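Local structure of carbamate kinase (Aeropyrum pernix, 2E9Y) at residues 268-272 and 273-277; 281-284 and 285-289. The protein probably acts as a carbamate kinase, transferring a phosphoryl group between ATP and carbamate. All blocks are in the same frame, centred on the assembly; numbering follows the deposited sequence. Where two conformers were deposited one is given.

Contact 1: 268-272 and 273-277; sequences GHFPP and GSMGP
Pro271 and Ser274 are the ends of a type I beta turn that delivers the chain into helix 275-289, and the turn shows how a single carbonyl can organise a helix entrance. The polar part of the contact is all backbone and converges on Pro271 O. Ser274 N closes the turn on it at 3.0 Å, with an N-H...O angle of 168°. Gly276 N, in the first turn of the helix, donates to the same Pro271 O at 3.0 Å and a more bent 153°. The two donors come from opposite faces of the carbonyl plane, each well above it, so that neither competes for the other's place. Pro272 holds the second position of the turn, where its ring-restricted phi fits type I.

The apolar part centres on Phe270 and Gly276, the buried residues of the contact. Gly276 CA packs against Phe270 CB at 3.6 Å, with the carbonyl oxygens of Phe270 and Pro271 close beside it. Phe270 carries its CG anti to its own carbonyl carbon (chi1 -47°), which sends the ring away from the turn toward Tyr264 and Leu265 of helix 258-266 and Val241 in a loop. On the way, Phe270 CD1 meets Met275 CG obliquely at 4.2 Å, and His269 CB covers one face of the ring.

Ser274, more exposed, rests its OG 3.4 Å from Pro271 CB, and on the helix side the ring of Pro277 sets both CG and CD 3.4 Å from Pro272 O.

Contact 2: 281-284 and 285-289; sequences AAIS and FVERT
Ile283 O receives Glu287 N at 2.9 Å, and with this bond the last turns of helix 275-289 display the regular i to i+4 ladder. Arg288 N reaches Ser284 O at the same 2.9 Å, while Phe285 N and Val286 N bind Ala281 O and Ala282 O in the same pattern. Near the helix end the ladder gains a side-chain rung: Thr289 OG1 donates to Phe285 O at 2.7 Å, from the face of that carbonyl opposite Thr289 N. This hydroxyl oxygen, hydrogen-bonded to Lys291 N as well, also sits 3.5 Å above the centre of the Phe285 ring.

Around this framework the side chains sort by direction. Ile283 and Glu287 run side by side, and Ile283 CG2 touches the carboxylate carbon CD of Glu287 at 3.6 Å. The methyl lies there because CG2 is anti to the backbone N, beside the carbonyl. Glu287 OE2 goes on to a salt bridge with Lys262 of helix 258-266, whose Leu261 and Ala258 also meet Ile283. The next residue, Arg288, lies one turn on from Ser284; in the conformer given, chi1 (-62°) lays its CG 3.2 Å from Ser284 O, and chi3 turns only the guanidinium. The Phe285 side chain touches Ser221 and Ala224 of helix 216-226 and Ala293 of strand 293-297.

The chemistry implies an amphipathic helix: Ala282, Ile283, Phe285 and Val286 are buried against neighbouring elements, whereas Glu287 and Arg288 lie exposed, the carboxylate still tied by charge to an adjacent helix.

Both contacts belong to helix 275-289, contact 1 at its entrance and contact 2 in its last turns, with centres about 16 Å apart. Contact 1 is partly buried and built on an irregular chain rich in proline and glycine, its turn bonds convergent. Contact 2 is mostly buried and regular, its backbone bonds repeating along the helix while its side chains divide between a packed face and a charged, exposed side. Each also meets helix 258-266, through Phe270 in contact 1 and through Ile283, Val286 and Glu287 in contact 2. Contact 2 also packs on strands 293-297 and 311-314 of the large mixed sheet.

Contact 1: 268-272 and 273-277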
loop_
_atom_site.group_PDB
_atom_site.type_symbol
_atom_site.label_atom_id
_atom_site.label_comp_id
_atom_site.label_asym_id
_atom_site.label_seq_id
_atom_site.Cartn_x
_atom_site.Cartn_y
_atom_site.Cartn_z
ATOM N N GLY A 268 -9.498 -18.149 31.136
ATOM C CA GLY A 268 -10.534 -17.716 30.215
ATOM C C GLY A 268 -11.309 -16.474 30.612
ATOM O O GLY A 268 -12.436 -16.270 30.159
ATOM N N HIS A 269 -10.713 -15.637 31.452
ATOM C CA HIS A 269 -11.362 -14.408 31.893
ATOM C C HIS A 269 -11.489 -13.396 30.762
ATOM O O HIS A 269 -12.367 -12.534 30.788
ATOM C CB HIS A 269 -10.567 -13.776 33.038
ATOM C CG HIS A 269 -11.120 -14.074 34.395
ATOM N ND1 HIS A 269 -12.124 -13.325 34.968
ATOM C CD2 HIS A 269 -10.824 -15.051 35.284
ATOM C CE1 HIS A 269 -12.424 -13.828 36.152
ATOM N NE2 HIS A 269 -11.649 -14.875 36.368
ATOM N N PHE A 270 -10.612 -13.507 29.770
ATOM C CA PHE A 270 -10.603 -12.575 28.649
ATOM C C PHE A 270 -10.921 -13.247 27.318
ATOM O O PHE A 270 -10.121 -14.025 26.798
ATOM C CB PHE A 270 -9.238 -11.895 28.581
ATOM C CG PHE A 270 -8.757 -11.390 29.913
ATOM C CD1 PHE A 270 -9.480 -10.423 30.606
ATOM C CD2 PHE A 270 -7.600 -11.904 30.488
ATOM C CE1 PHE A 270 -9.058 -9.974 31.857
ATOM C CE2 PHE A 270 -7.169 -11.463 31.738
ATOM C CZ PHE A 270 -7.898 -10.497 32.423
ATOM N N PRO A 271 -12.096 -12.936 26.742
ATOM C CA PRO A 271 -12.555 -13.496 25.467
ATOM C C PRO A 271 -11.464 -13.559 24.403
ATOM O O PRO A 271 -10.860 -12.545 24.059
ATOM C CB PRO A 271 -13.691 -12.558 25.074
ATOM C CG PRO A 271 -14.275 -12.187 26.401
ATOM C CD PRO A 271 -13.035 -11.908 27.226
ATOM N N PRO A 272 -11.200 -14.761 23.868
ATOM C CA PRO A 272 -10.175 -14.953 22.838
ATOM C C PRO A 272 -10.399 -14.063 21.617
ATOM O O PRO A 272 -9.472 -13.799 20.854
ATOM C CB PRO A 272 -10.308 -16.435 22.494
ATOM C CG PRO A 272 -10.769 -17.040 23.785
ATOM C CD PRO A 272 -11.814 -16.047 24.242
ATOM N N GLY A 273 -11.632 -13.599 21.443
ATOM C CA GLY A 273 -11.945 -12.764 20.298
ATOM C C GLY A 273 -11.841 -11.266 20.500
ATOM O O GLY A 273 -12.155 -10.503 19.588
ATOM N N SER A 274 -11.398 -10.825 21.673
ATOM C CA SER A 274 -11.293 -9.392 21.918
ATOM C C SER A 274 -10.183 -8.967 22.877
ATOM O O SER A 274 -9.091 -8.598 22.451
ATOM C CB SER A 274 -12.634 -8.853 22.428
ATOM O OG SER A 274 -13.038 -9.520 23.615
ATOM N N MET A 275 -10.467 -9.019 24.172
ATOM C CA MET A 275 -9.497 -8.595 25.173
ATOM C C MET A 275 -8.374 -9.588 25.454
ATOM O O MET A 275 -7.306 -9.196 25.918
ATOM C CB MET A 275 -10.219 -8.244 26.477
ATOM C CG MET A 275 -9.336 -7.569 27.514
ATOM S SD MET A 275 -8.430 -6.173 26.823
ATOM C CE MET A 275 -9.726 -4.947 26.640
ATOM N N GLY A 276 -8.613 -10.866 25.174
ATOM C CA GLY A 276 -7.595 -11.874 25.417
ATOM C C GLY A 276 -6.265 -11.571 24.748
ATOM O O GLY A 276 -5.232 -11.520 25.419
ATOM N N PRO A 277 -6.247 -11.383 23.419
ATOM C CA PRO A 277 -5.004 -11.085 22.700
ATOM C C PRO A 277 -4.325 -9.807 23.185
ATOM O O PRO A 277 -3.099 -9.715 23.193
ATOM C CB PRO A 277 -5.467 -10.979 21.248
ATOM C CG PRO A 277 -6.591 -11.957 21.196
ATOM C CD PRO A 277 -7.342 -11.651 22.470
#

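Contact 2: 281-284 and 285-289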
loop_
_atom_site.group_PDB
_atom_site.type_symbol
_atom_site.label_atom_id
_atom_site.label_comp_id
_atom_site.label_asym_id
_atom_site.label_seq_id
_atom_site.Cartn_x
_atom_site.Cartn_y
_atom_site.Cartn_z
ATOM N N ALA A 281 -0.675 -9.635 24.679
ATOM C CA ALA A 281 0.283 -8.712 24.075
ATOM C C ALA A 281 0.942 -7.829 25.131
ATOM O O ALA A 281 2.162 -7.658 25.139
ATOM C CB ALA A 281 -0.423 -7.836 23.036
ATOM N N ALA A 282 0.129 -7.266 26.020
ATOM C CA ALA A 282 0.645 -6.402 27.077
ATOM C C ALA A 282 1.615 -7.164 27.976
ATOM O O ALA A 282 2.700 -6.673 28.292
ATOM C CB ALA A 282 -0.509 -5.843 27.905
ATOM N N ILE A 283 1.222 -8.367 28.384
ATOM C CA ILE A 283 2.070 -9.192 29.243
ATOM C C ILE A 283 3.400 -9.504 28.563
ATOM O O ILE A 283 4.460 -9.392 29.178
ATOM C CB ILE A 283 1.378 -10.525 29.604
ATOM C CG1 ILE A 283 0.181 -10.259 30.522
ATOM C CG2 ILE A 283 2.371 -11.465 30.267
ATOM C CD1 ILE A 283 -0.684 -11.480 30.789
ATOM N N SER A 284 3.342 -9.889 27.289
ATOM C CA SER A 284 4.553 -10.217 26.546
ATOM C C SER A 284 5.532 -9.048 26.518
ATOM O O SER A 284 6.741 -9.232 26.672
ATOM C CB SER A 284 4.198 -10.629 25.114
ATOM O OG SER A 284 5.360 -10.934 24.362
ATOM N N PHE A 285 5.008 -7.842 26.326
ATOM C CA PHE A 285 5.851 -6.656 26.278
ATOM C C PHE A 285 6.567 -6.471 27.611
ATOM O O PHE A 285 7.774 -6.244 27.651
ATOM C CB PHE A 285 5.014 -5.414 25.971
ATOM C CG PHE A 285 5.824 -4.154 25.860
ATOM C CD1 PHE A 285 6.671 -3.953 24.775
ATOM C CD2 PHE A 285 5.760 -3.180 26.851
ATOM C CE1 PHE A 285 7.444 -2.804 24.675
ATOM C CE2 PHE A 285 6.531 -2.023 26.763
ATOM C CZ PHE A 285 7.374 -1.832 25.675
ATOM N N VAL A 286 5.817 -6.563 28.704
ATOM C CA VAL A 286 6.411 -6.405 30.025
ATOM C C VAL A 286 7.487 -7.464 30.285
ATOM O O VAL A 286 8.575 -7.146 30.771
ATOM C CB VAL A 286 5.338 -6.487 31.138
ATOM C CG1 VAL A 286 6.001 -6.414 32.505
ATOM C CG2 VAL A 286 4.345 -5.341 30.986
ATOM N N GLU A 287 7.193 -8.718 29.952
ATOM C CA GLU A 287 8.146 -9.803 30.177
ATOM C C GLU A 287 9.415 -9.688 29.339
ATOM O O GLU A 287 10.513 -9.958 29.827
ATOM C CB GLU A 287 7.491 -11.159 29.902
ATOM C CG GLU A 287 6.247 -11.432 30.735
ATOM C CD GLU A 287 5.659 -12.797 30.455
ATOM O OE1 GLU A 287 5.613 -13.189 29.268
ATOM O OE2 GLU A 287 5.234 -13.473 31.414
ATOM N N ARG A 288 9.267 -9.280 28.082
ATOM C CA ARG A 288 10.418 -9.162 27.191
ATOM C C ARG A 288 11.224 -7.877 27.313
ATOM O O ARG A 288 12.410 -7.866 26.983
ATOM C CB ARG A 288 9.976 -9.325 25.733
ATOM C CG ARG A 288 9.366 -10.682 25.432
ATOM C CD ARG A 288 9.214 -10.898 23.939
ATOM N NE ARG A 288 10.502 -10.857 23.253
ATOM C CZ ARG A 288 10.666 -11.109 21.959
ATOM N NH1 ARG A 288 9.622 -11.422 21.205
ATOM N NH2 ARG A 288 11.875 -11.049 21.419
ATOM N N THR A 289 10.600 -6.798 27.781
ATOM C CA THR A 289 11.305 -5.524 27.892
ATOM C C THR A 289 11.453 -5.012 29.316
ATOM O O THR A 289 12.379 -4.257 29.612
ATOM C CB THR A 289 10.599 -4.419 27.088
ATOM O OG1 THR A 289 9.398 -4.030 27.768
ATOM C CG2 THR A 289 10.264 -4.910 25.682
#